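Local coordinates for protein putative enoyl-CoA hydratase/isomerase (Mycobacterium abscessus, PDB 4MI2) that probably isomerises 2-(1,2-epoxy-1,2-dihydrophenyl)acetyl-CoA in phenylacetate breakdown, as a crotonase-family enzyme that handles acyl-CoA thioesters, at residues 20-25 and 57-62; 38-43 and 94-99; 107-112 and 124-129; 211-216 and 241-246. All coordinates share one frame; numbering follows the deposited sequence. Where two conformers were deposited one is given.

Interaction 1. Residues 20-25 and 57-62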
loop_
_atom_site.group_PDB
_atom_site.type_symbol
_atom_site.label_atom_id
_atom_site.label_comp_id
_atom_site.label_asym_id
_atom_site.label_seq_id
_atom_site.Cartn_x
_atom_site.Cartn_y
_atom_site.Cartn_z
ATOM N N ALA B 20 21.781 11.425 -18.806
ATOM C CA ALA B 20 21.605 10.081 -19.325
ATOM C C ALA B 20 22.624 9.160 -18.664
ATOM O O ALA B 20 23.823 9.427 -18.725
ATOM C CB ALA B 20 21.766 10.067 -20.840
ATOM N N ILE B 21 22.141 8.102 -18.016
ATOM C CA ILE B 21 22.995 7.064 -17.448
ATOM C C ILE B 21 22.694 5.765 -18.197
ATOM O O ILE B 21 21.573 5.256 -18.135
ATOM C CB ILE B 21 22.733 6.873 -15.937
ATOM C CG1 ILE B 21 22.931 8.198 -15.184
ATOM C CG2 ILE B 21 23.645 5.784 -15.356
ATOM C CD1 ILE B 21 22.632 8.119 -13.697
ATOM N N VAL B 22 23.679 5.243 -18.929
ATOM C CA VAL B 22 23.476 4.025 -19.708
ATOM C C VAL B 22 24.398 2.905 -19.239
ATOM O O VAL B 22 25.627 3.052 -19.238
ATOM C CB VAL B 22 23.692 4.253 -21.223
ATOM C CG1 VAL B 22 23.259 3.019 -22.022
ATOM C CG2 VAL B 22 22.939 5.498 -21.690
ATOM N N LEU B 23 23.789 1.784 -18.854
ATOM C CA LEU B 23 24.530 0.556 -18.583
ATOM C C LEU B 23 25.008 0.024 -19.931
ATOM O O LEU B 23 24.200 -0.175 -20.837
ATOM C CB LEU B 23 23.636 -0.477 -17.879
ATOM C CG LEU B 23 22.885 0.008 -16.636
ATOM C CD1 LEU B 23 22.121 -1.135 -15.991
ATOM C CD2 LEU B 23 23.829 0.648 -15.631
ATOM N N ASP B 24 26.317 -0.175 -20.069
ATOM C CA ASP B 24 26.924 -0.467 -21.366
ATOM C C ASP B 24 27.918 -1.626 -21.277
ATOM O O ASP B 24 29.076 -1.517 -21.664
ATOM C CB ASP B 24 27.598 0.799 -21.902
ATOM C CG ASP B 24 27.822 0.771 -23.409
ATOM O OD1 ASP B 24 27.237 -0.067 -24.131
ATOM O OD2 ASP B 24 28.578 1.632 -23.882
ATOM N N ARG B 25 27.430 -2.744 -20.760
ATOM C CA ARG B 25 28.160 -3.994 -20.759
ATOM C C ARG B 25 27.245 -5.054 -21.392
ATOM O O ARG B 25 26.957 -6.082 -20.775
ATOM C CB ARG B 25 28.546 -4.353 -19.323
ATOM C CG ARG B 25 29.664 -5.362 -19.219
ATOM C CD ARG B 25 29.849 -5.868 -17.793
ATOM N NE ARG B 25 30.775 -7.000 -17.762
ATOM C CZ ARG B 25 30.801 -7.949 -16.831
ATOM N NH1 ARG B 25 29.941 -7.936 -15.810
ATOM N NH2 ARG B 25 31.696 -8.928 -16.921
ATOM N N VAL B 57 17.532 10.015 -16.917
ATOM C CA VAL B 57 17.038 8.839 -17.605
ATOM C C VAL B 57 18.086 7.730 -17.509
ATOM O O VAL B 57 19.266 7.918 -17.827
ATOM C CB VAL B 57 16.580 9.124 -19.059
ATOM C CG1 VAL B 57 17.641 9.857 -19.861
ATOM C CG2 VAL B 57 16.160 7.834 -19.761
ATOM N N MET B 58 17.626 6.584 -17.030
ATOM C CA MET B 58 18.446 5.406 -16.846
ATOM C C MET B 58 18.036 4.400 -17.933
ATOM O O MET B 58 16.851 4.118 -18.104
ATOM C CB MET B 58 18.192 4.865 -15.434
ATOM C CG MET B 58 19.356 4.170 -14.751
ATOM S SD MET B 58 19.337 4.380 -12.940
ATOM C CE MET B 58 17.650 3.903 -12.526
ATOM N N SER B 59 19.016 3.901 -18.688
ATOM C CA SER B 59 18.768 2.911 -19.731
ATOM C C SER B 59 19.921 1.921 -19.827
ATOM O O SER B 59 20.876 2.003 -19.056
ATOM C CB SER B 59 18.532 3.605 -21.084
ATOM O OG SER B 59 19.660 4.361 -21.474
ATOM N N ALA B 60 19.816 0.975 -20.761
ATOM C CA ALA B 60 20.810 -0.097 -20.891
ATOM C C ALA B 60 20.948 -0.610 -22.331
ATOM O O ALA B 60 19.956 -0.777 -23.040
ATOM C CB ALA B 60 20.455 -1.236 -19.956
ATOM N N ALA B 61 22.188 -0.865 -22.747
ATOM C CA ALA B 61 22.486 -1.365 -24.089
ATOM C C ALA B 61 22.216 -2.864 -24.210
ATOM O O ALA B 61 22.325 -3.611 -23.234
ATOM C CB ALA B 61 23.937 -1.075 -24.439
ATOM N N GLY B 62 21.880 -3.303 -25.423
ATOM C CA GLY B 62 21.659 -4.720 -25.704
ATOM C C GLY B 62 20.251 -5.161 -25.354
ATOM O O GLY B 62 19.357 -4.336 -25.209
#
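Val22 and Ser59 face each other on one side of a parallel strand pair, and the isopropyl group of Val22 straddles the serine hydroxyl. Both of its methyls come close to Ser59 OG, with Val22 CG2 at 3.5 Å. The hydroxyl can meet them because it stands between its own backbone N and carbonyl carbon (chi1 61°), and a small side chain here leaves room for the branched one. On the same face the Ala20 methyl lies beside Val57, Ala20 CB to Val57 CG1 at 4.2 Å; Val57 is also packed against helix 195-207. The opposite face pairs Leu23 with Ala60, whose CB atoms are 3.9 Å apart, and Ile21 with Met58. Met58 touches Ile21 only loosely, through CG, then bends so that its thioether end leads away from strand 20-23. Ile21 and Leu23 are large and branched, suited to the buried side, where they pack against helix 34-49, Ile21 on Leu40 and Leu23 on Met36. Just past the strands, Asp24 OD1 approaches Ala61 CB at 3.5 Å.

The backbones join through a ladder in which Ile21 and Leu23 both give and accept. Ile21 N binds Val57 O at 2.9 Å, almost straight at 176°, and Leu23 O takes the N-H of Ala61, N to O also 2.9 Å. Leu23 N reaches Ser59 O from a position tilted off the carbonyl plane. With helix 34-49 as the connection, this is a beta-alpha-beta crossover within the crotonase fold, in whose relatives the loop after the second strand supplies an oxyanion-hole N-H.

Interaction 2. Residues 38-43 and 94-99; sequences TELLQA and NPVLEA
The helical segments carrying Leu41 and Val96 run nearly parallel, 22° between their directions, with axes 9.1 Å apart at closest, and meet through apolar side chains, one of which also rests on backbone. Leu41 does most of the work. With its CG anti to the backbone N (chi1 176°), its branched end swings over to the other helix, where CD1 comes against residues one turn apart. Leu41 CD1 lies 3.8 Å from both Pro95 CB and Ala99 CB, and 3.5 Å from the backbone oxygen Pro95 O. The second methyl, CD2, also reaches Pro95 CB, the leucine and proline side chains lying at a slant to each other. Small Ala99 and compact Pro95 suit this place, since neither holds the long leucine off. Pro95 has no N-H to give to the preceding turn, and the helix is kinked there.

Val96 completes the seam with its two branches going to different leucines: Val96 CG2 meets Leu41 CB at 4.0 Å, while Val96 CG1 meets Leu40 CD2 at 4.0 Å, the latter two side chains crossing at about a right angle. Leu40 and Val96 both also touch Leu122 of helix 118-124, and Leu40 packs on Ile21 of the sheet. Elsewhere on helix 87-102, Asn94 and Leu97 meet a neighbouring subunit. Parallel helices packed side by side next to the central sheet in this way belong to the helical layer of the crotonase fold.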
loop_
_atom_site.group_PDB
_atom_site.type_symbol
_atom_site.label_atom_id
_atom_site.label_comp_id
_atom_site.label_asym_id
_atom_site.label_seq_id
_atom_site.Cartn_x
_atom_site.Cartn_y
_atom_site.Cartn_z
ATOM N N THR B 38 31.239 0.734 -9.500
ATOM C CA THR B 38 31.969 1.964 -9.204
ATOM C C THR B 38 31.583 3.095 -10.165
ATOM O O THR B 38 31.383 4.228 -9.738
ATOM C CB THR B 38 33.492 1.707 -9.248
ATOM O OG1 THR B 38 33.847 0.828 -8.170
ATOM C CG2 THR B 38 34.277 2.996 -9.105
ATOM N N GLU B 39 31.470 2.783 -11.455
ATOM C CA GLU B 39 31.146 3.798 -12.452
ATOM C C GLU B 39 29.674 4.219 -12.349
ATOM O O GLU B 39 29.335 5.385 -12.568
ATOM C CB GLU B 39 31.494 3.311 -13.866
ATOM C CG GLU B 39 32.995 3.189 -14.138
ATOM C CD GLU B 39 33.325 2.816 -15.582
ATOM O OE1 GLU B 39 32.404 2.683 -16.419
ATOM O OE2 GLU B 39 34.524 2.651 -15.901
ATOM N N LEU B 40 28.803 3.276 -11.995
ATOM C CA LEU B 40 27.389 3.589 -11.784
ATOM C C LEU B 40 27.216 4.570 -10.618
ATOM O O LEU B 40 26.465 5.543 -10.741
ATOM C CB LEU B 40 26.570 2.314 -11.547
ATOM C CG LEU B 40 25.062 2.495 -11.334
ATOM C CD1 LEU B 40 24.444 3.290 -12.474
ATOM C CD2 LEU B 40 24.373 1.142 -11.188
ATOM N N LEU B 41 27.921 4.317 -9.510
ATOM C CA LEU B 41 27.926 5.221 -8.358
ATOM C C LEU B 41 28.368 6.642 -8.731
ATOM O O LEU B 41 27.700 7.612 -8.369
ATOM C CB LEU B 41 28.810 4.683 -7.233
ATOM C CG LEU B 41 28.983 5.576 -5.991
ATOM C CD1 LEU B 41 27.635 5.810 -5.321
ATOM C CD2 LEU B 41 29.971 4.963 -4.999
ATOM N N GLN B 42 29.487 6.755 -9.442
ATOM C CA GLN B 42 29.997 8.053 -9.887
ATOM C C GLN B 42 29.009 8.792 -10.807
ATOM O O GLN B 42 28.846 10.008 -10.700
ATOM C CB GLN B 42 31.345 7.876 -10.598
ATOM N N ALA B 43 28.350 8.059 -11.702
ATOM C CA ALA B 43 27.347 8.660 -12.584
ATOM C C ALA B 43 26.141 9.186 -11.787
ATOM O O ALA B 43 25.683 10.314 -12.027
ATOM C CB ALA B 43 26.896 7.677 -13.653
ATOM N N ASN B 94 24.856 -0.581 -1.646
ATOM C CA ASN B 94 24.277 0.389 -0.733
ATOM C C ASN B 94 24.556 1.848 -1.153
ATOM O O ASN B 94 23.615 2.625 -1.276
ATOM C CB ASN B 94 24.642 0.066 0.730
ATOM C CG ASN B 94 23.882 -1.155 1.265
ATOM O OD1 ASN B 94 23.077 -1.755 0.557
ATOM N ND2 ASN B 94 24.115 -1.505 2.533
ATOM N N PRO B 95 25.822 2.219 -1.427
ATOM C CA PRO B 95 26.044 3.596 -1.916
ATOM C C PRO B 95 25.284 3.942 -3.214
ATOM O O PRO B 95 24.801 5.069 -3.365
ATOM C CB PRO B 95 27.562 3.660 -2.149
ATOM C CG PRO B 95 28.135 2.594 -1.276
ATOM C CD PRO B 95 27.086 1.514 -1.146
ATOM N N VAL B 96 25.186 2.981 -4.129
ATOM C CA VAL B 96 24.431 3.168 -5.376
ATOM C C VAL B 96 22.961 3.522 -5.104
ATOM O O VAL B 96 22.429 4.481 -5.676
ATOM C CB VAL B 96 24.539 1.919 -6.292
ATOM C CG1 VAL B 96 23.447 1.888 -7.354
ATOM C CG2 VAL B 96 25.902 1.887 -6.957
ATOM N N LEU B 97 22.317 2.754 -4.232
ATOM C CA LEU B 97 20.909 2.976 -3.925
ATOM C C LEU B 97 20.683 4.301 -3.202
ATOM O O LEU B 97 19.718 5.007 -3.499
ATOM C CB LEU B 97 20.321 1.814 -3.131
ATOM C CG LEU B 97 19.742 0.636 -3.938
ATOM C CD1 LEU B 97 18.578 1.108 -4.803
ATOM C CD2 LEU B 97 20.800 -0.062 -4.785
ATOM N N GLU B 98 21.587 4.657 -2.291
ATOM C CA GLU B 98 21.514 5.947 -1.616
ATOM C C GLU B 98 21.729 7.088 -2.602
ATOM O O GLU B 98 21.030 8.095 -2.537
ATOM C CB GLU B 98 22.520 6.035 -0.452
ATOM C CG GLU B 98 22.338 4.911 0.550
ATOM C CD GLU B 98 22.706 5.268 1.972
ATOM O OE1 GLU B 98 23.795 4.846 2.422
ATOM O OE2 GLU B 98 21.896 5.938 2.662
ATOM N N ALA B 99 22.680 6.917 -3.522
ATOM C CA ALA B 99 22.973 7.944 -4.515
ATOM C C ALA B 99 21.780 8.147 -5.445
ATOM O O ALA B 99 21.443 9.274 -5.795
ATOM C CB ALA B 99 24.219 7.582 -5.306
#

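Interaction 3. Residues 107-112 and 124-129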
loop_
_atom_site.group_PDB
_atom_site.type_symbol
_atom_site.label_atom_id
_atom_site.label_comp_id
_atom_site.label_asym_id
_atom_site.label_seq_id
_atom_site.Cartn_x
_atom_site.Cartn_y
_atom_site.Cartn_z
ATOM N N VAL B 107 13.393 10.874 -11.974
ATOM C CA VAL B 107 14.242 9.822 -12.547
ATOM C C VAL B 107 13.348 8.859 -13.296
ATOM O O VAL B 107 12.393 8.340 -12.727
ATOM C CB VAL B 107 15.000 9.037 -11.456
ATOM C CG1 VAL B 107 15.854 7.933 -12.073
ATOM C CG2 VAL B 107 15.861 9.973 -10.630
ATOM N N VAL B 108 13.664 8.642 -14.570
ATOM C CA VAL B 108 12.919 7.763 -15.456
ATOM C C VAL B 108 13.836 6.610 -15.813
ATOM O O VAL B 108 15.039 6.814 -15.977
ATOM C CB VAL B 108 12.529 8.497 -16.752
ATOM C CG1 VAL B 108 11.606 7.640 -17.615
ATOM C CG2 VAL B 108 11.877 9.835 -16.431
ATOM N N VAL B 109 13.277 5.402 -15.943
ATOM C CA VAL B 109 14.062 4.242 -16.353
ATOM C C VAL B 109 13.372 3.484 -17.490
ATOM O O VAL B 109 12.148 3.321 -17.500
ATOM C CB VAL B 109 14.401 3.320 -15.158
ATOM C CG1 VAL B 109 13.145 2.708 -14.564
ATOM C CG2 VAL B 109 15.406 2.244 -15.556
ATOM N N ALA B 110 14.180 3.080 -18.472
ATOM C CA ALA B 110 13.728 2.303 -19.623
ATOM C C ALA B 110 14.195 0.872 -19.421
ATOM O O ALA B 110 15.396 0.633 -19.277
ATOM C CB ALA B 110 14.313 2.866 -20.912
ATOM N N ILE B 111 13.252 -0.067 -19.410
ATOM C CA ILE B 111 13.553 -1.457 -19.077
ATOM C C ILE B 111 13.260 -2.396 -20.247
ATOM O O ILE B 111 12.105 -2.690 -20.587
ATOM C CB ILE B 111 12.797 -1.930 -17.822
ATOM C CG1 ILE B 111 12.900 -0.885 -16.706
ATOM C CG2 ILE B 111 13.365 -3.257 -17.331
ATOM C CD1 ILE B 111 12.055 -1.223 -15.495
ATOM N N ASN B 112 14.352 -2.839 -20.854
ATOM C CA ASN B 112 14.366 -3.849 -21.897
ATOM C C ASN B 112 14.697 -5.210 -21.280
ATOM O O ASN B 112 15.488 -5.282 -20.339
ATOM C CB ASN B 112 15.438 -3.469 -22.942
ATOM C CG ASN B 112 16.791 -3.058 -22.302
ATOM O OD1 ASN B 112 16.854 -2.576 -21.154
ATOM N ND2 ASN B 112 17.876 -3.244 -23.058
ATOM N N LEU B 124 13.541 -0.173 -9.602
ATOM C CA LEU B 124 12.472 0.253 -8.697
ATOM C C LEU B 124 12.818 1.511 -7.894
ATOM O O LEU B 124 11.930 2.116 -7.289
ATOM C CB LEU B 124 12.025 -0.892 -7.762
ATOM C CG LEU B 124 11.579 -2.216 -8.425
ATOM C CD1 LEU B 124 10.775 -3.085 -7.462
ATOM C CD2 LEU B 124 10.790 -2.001 -9.705
ATOM N N GLY B 125 14.083 1.917 -7.893
ATOM C CA GLY B 125 14.474 3.203 -7.298
ATOM C C GLY B 125 14.150 4.422 -8.163
ATOM O O GLY B 125 14.224 5.554 -7.689
ATOM N N ALA B 126 13.803 4.204 -9.431
ATOM C CA ALA B 126 13.407 5.311 -10.311
ATOM C C ALA B 126 11.992 5.755 -9.979
ATOM O O ALA B 126 11.268 5.035 -9.298
ATOM C CB ALA B 126 13.509 4.907 -11.776
ATOM N N ASP B 127 11.609 6.944 -10.446
ATOM C CA ASP B 127 10.242 7.449 -10.260
ATOM C C ASP B 127 9.254 6.921 -11.312
ATOM O O ASP B 127 8.109 6.608 -10.990
ATOM C CB ASP B 127 10.242 8.977 -10.284
ATOM C CG ASP B 127 11.131 9.567 -9.214
ATOM O OD1 ASP B 127 10.923 9.198 -8.045
ATOM O OD2 ASP B 127 12.048 10.372 -9.534
ATOM N N ILE B 128 9.704 6.840 -12.560
ATOM C CA ILE B 128 8.857 6.453 -13.695
ATOM C C ILE B 128 9.567 5.328 -14.425
ATOM O O ILE B 128 10.756 5.429 -14.722
ATOM C CB ILE B 128 8.620 7.628 -14.686
ATOM C CG1 ILE B 128 8.121 8.891 -13.966
ATOM C CG2 ILE B 128 7.642 7.232 -15.798
ATOM C CD1 ILE B 128 6.715 8.789 -13.410
ATOM N N ARG B 129 8.829 4.267 -14.720
ATOM C CA ARG B 129 9.378 3.032 -15.273
ATOM C C ARG B 129 8.651 2.715 -16.571
ATOM O O ARG B 129 7.437 2.523 -16.573
ATOM C CB ARG B 129 9.190 1.869 -14.282
ATOM C CG ARG B 129 10.286 1.740 -13.228
ATOM C CD ARG B 129 9.880 0.805 -12.088
ATOM N NE ARG B 129 8.783 1.385 -11.320
ATOM C CZ ARG B 129 8.917 2.313 -10.382
ATOM N NH1 ARG B 129 10.115 2.756 -10.023
ATOM N NH2 ARG B 129 7.841 2.792 -9.791
#
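Two first torsions set up the contact of Val109 with Arg129 and of Val107 with Asp127. Val109 CG1 stands between its backbone N and carbonyl carbon (chi1 65°), which directs it toward the Arg129 chain, while Asp127 holds CG beside its own backbone N (chi1 -59°) and thereby turns the carboxylate back to the start of the facing strand. There Val107 N donates to Asp127 OD2 at 2.8 Å, meeting that oxygen on its anti side. The same oxygen forms a salt bridge with Lys218, so a positive charge and a peptide N-H probably both stabilise the charge of this buried carboxylate.

Val107 O is gripped twice: Ile128 N approaches at 3.1 Å in the carbonyl plane, and Asp127 N at 2.8 Å from a tilted position. Two successive N-H groups thus converge on one acceptor where the loop becomes a strand. Next along, Val109 N binds Ile128 O at 2.8 Å, and the two chains proceed as parallel neighbours. They are strands 107-111 and 128-132 of the central crotonase sheet, joined by a crossover that includes the short strand 114-116 and helix 118-124.

Aliphatic groups make up the rest. Ala126 CB packs against Val109 CG1 at 3.6 Å and also meets Val107 CG1, the short alanine letting the two chains come close. Arg129 lends its chain as a hydrocarbon, Arg129 CG lying 3.3 Å from Val109 CG1, tightly packed, and alongside Ile111 CD1. Its bend at chi3 folds the guanidinium back toward the loop, where NH1 makes a weak bond to Ala126 O and NH2 a weak one to Ser163 of a neighbouring subunit.

Interaction 4. Residues 211-216 and 241-246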
loop_
_atom_site.group_PDB
_atom_site.type_symbol
_atom_site.label_atom_id
_atom_site.label_comp_id
_atom_site.label_asym_id
_atom_site.label_seq_id
_atom_site.Cartn_x
_atom_site.Cartn_y
_atom_site.Cartn_z
ATOM N N THR B 211 10.969 22.301 -12.373
ATOM C CA THR B 211 11.887 21.411 -11.677
ATOM C C THR B 211 11.859 21.581 -10.155
ATOM O O THR B 211 11.960 20.584 -9.427
ATOM C CB THR B 211 13.318 21.615 -12.210
ATOM O OG1 THR B 211 13.312 21.457 -13.634
ATOM C CG2 THR B 211 14.317 20.606 -11.579
ATOM N N ALA B 212 11.722 22.820 -9.671
ATOM C CA ALA B 212 11.670 23.066 -8.228
ATOM C C ALA B 212 10.401 22.485 -7.621
ATOM O O ALA B 212 10.428 21.916 -6.535
ATOM C CB ALA B 212 11.769 24.544 -7.913
ATOM N N ALA B 213 9.291 22.633 -8.331
ATOM C CA ALA B 213 8.043 22.031 -7.921
ATOM C C ALA B 213 8.144 20.505 -7.927
ATOM O O ALA B 213 7.703 19.850 -6.996
ATOM C CB ALA B 213 6.914 22.500 -8.827
ATOM N N PHE B 214 8.757 19.942 -8.959
ATOM C CA PHE B 214 8.917 18.493 -9.036
ATOM C C PHE B 214 9.738 17.958 -7.865
ATOM O O PHE B 214 9.384 16.941 -7.256
ATOM C CB PHE B 214 9.564 18.080 -10.369
ATOM C CG PHE B 214 8.663 18.232 -11.572
ATOM C CD1 PHE B 214 9.214 18.379 -12.839
ATOM C CD2 PHE B 214 7.267 18.192 -11.455
ATOM C CE1 PHE B 214 8.411 18.499 -13.963
ATOM C CE2 PHE B 214 6.456 18.316 -12.584
ATOM C CZ PHE B 214 7.032 18.474 -13.837
ATOM N N SER B 215 10.828 18.652 -7.562
ATOM C CA SER B 215 11.684 18.269 -6.450
ATOM C C SER B 215 10.945 18.339 -5.110
ATOM O O SER B 215 11.042 17.405 -4.299
ATOM C CB SER B 215 12.950 19.132 -6.429
ATOM O OG SER B 215 13.676 18.956 -7.635
ATOM N N GLU B 216 10.194 19.412 -4.887
ATOM C CA GLU B 216 9.400 19.563 -3.659
ATOM C C GLU B 216 8.347 18.457 -3.513
ATOM O O GLU B 216 8.238 17.842 -2.460
ATOM C CB GLU B 216 8.707 20.936 -3.625
ATOM C CG GLU B 216 9.661 22.110 -3.454
ATOM C CD GLU B 216 10.031 22.395 -2.012
ATOM O OE1 GLU B 216 9.618 21.635 -1.104
ATOM O OE2 GLU B 216 10.733 23.399 -1.774
ATOM N N GLN B 241 4.549 27.554 0.102
ATOM C CA GLN B 241 4.950 28.948 0.291
ATOM C C GLN B 241 6.234 29.224 -0.485
ATOM O O GLN B 241 6.360 30.265 -1.122
ATOM C CB GLN B 241 5.116 29.283 1.782
ATOM C CG GLN B 241 5.226 30.769 2.115
ATOM C CD GLN B 241 3.878 31.481 2.212
ATOM O OE1 GLN B 241 3.265 31.818 1.190
ATOM N NE2 GLN B 241 3.424 31.748 3.448
ATOM N N ARG B 242 7.170 28.276 -0.452
ATOM C CA ARG B 242 8.433 28.400 -1.190
ATOM C C ARG B 242 8.222 28.432 -2.714
ATOM O O ARG B 242 8.916 29.165 -3.442
ATOM C CB ARG B 242 9.372 27.250 -0.847
ATOM C CG ARG B 242 10.040 27.345 0.515
ATOM C CD ARG B 242 11.158 26.312 0.646
ATOM N NE ARG B 242 10.676 24.928 0.604
ATOM C CZ ARG B 242 10.236 24.230 1.657
ATOM N NH1 ARG B 242 10.196 24.769 2.872
ATOM N NH2 ARG B 242 9.829 22.976 1.495
ATOM N N LEU B 243 7.270 27.632 -3.190
ATOM C CA LEU B 243 6.959 27.566 -4.619
ATOM C C LEU B 243 6.114 28.747 -5.070
ATOM O O LEU B 243 6.196 29.152 -6.224
ATOM C CB LEU B 243 6.249 26.254 -4.952
ATOM C CG LEU B 243 7.158 25.038 -4.842
ATOM C CD1 LEU B 243 6.349 23.756 -4.968
ATOM C CD2 LEU B 243 8.256 25.112 -5.893
ATOM N N GLY B 244 5.318 29.293 -4.153
ATOM C CA GLY B 244 4.472 30.435 -4.438
ATOM C C GLY B 244 5.273 31.655 -4.840
ATOM O O GLY B 244 4.785 32.502 -5.579
ATOM N N ALA B 245 6.502 31.737 -4.346
ATOM C CA ALA B 245 7.391 32.855 -4.624
ATOM C C ALA B 245 8.374 32.566 -5.758
ATOM O O ALA B 245 9.179 33.434 -6.093
ATOM C CB ALA B 245 8.158 33.229 -3.359
ATOM N N SER B 246 8.315 31.366 -6.340
ATOM C CA SER B 246 9.216 30.984 -7.435
ATOM C C SER B 246 8.864 31.673 -8.760
ATOM O O SER B 246 7.718 32.047 -8.992
ATOM C CB SER B 246 9.218 29.451 -7.634
ATOM O OG SER B 246 7.977 28.980 -8.139
#
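Leu243 lays its isobutyl end over the alanine face of the first turns of helix 211-223. Leu243 CD2 lies 3.6 Å from Ala213 N, with the Ala212 methyl a little farther off, and CD1 covers the Ala213 CA and CB atoms. Alanines suit these positions because their short side chains let a leucine methyl come down almost onto the backbone. The Glu216 stem slides past Leu243 in the opposite sense, Glu216 CB to Leu243 CD1 at 3.9 Å, so an acidic residue also supplies aliphatic cover.

Helices 211-223 and 229-244 follow each other and double back as a helical hairpin, part of the C-terminal helical region by which crotonase-family enzymes commonly trimerise. Here a neighbouring subunit brings Ala147 against Leu243 and Gly145 against Ala213.

Beside the leucine, Glu216 folds at chi2 (-84°) to present its carboxylate to Arg242. The grip is side-on: Arg242 NE binds Glu216 OE2 at 2.8 Å and Arg242 NH2 binds Glu216 OE1 at 2.9 Å, each nearly straight at 171°. Both oxygens are met on their syn sides and lie close to the guanidinium plane, with the two flat groups turned only 22° apart. Such a two-point salt bridge restricts the rotation of both groups. Where helix 229-244 finishes, Ser246 is the N-cap residue of helix 247-257, a place suited to its short hydroxyl, with Ser246 OG donating to Leu243 O at 2.6 Å and making a weak bond with His249 N.

How the interactions relate
From the N terminus, interaction 1 brings residues 57-62 back beside 20-25 and closes a beta-alpha-beta loop. Interaction 2 opens inside that loop, at residues 38-43, and closes beyond it at 94-99, so the two cross; they also touch, with Ile21 and Leu23 packing on Leu40. Interaction 3 follows in series and closes a short loop, extending the same sheet: strand 107-111 pairs with strand 55-60, probably by hydrogen bonds between Met58 and both Val108 and Ala110. Interaction 4 comes last, its centre about 23 Å from that of interaction 3, and closes the C-terminal helical hairpin. Interactions 3 and 4 both touch the same neighbouring subunit, whereas interaction 2 lies against the other one.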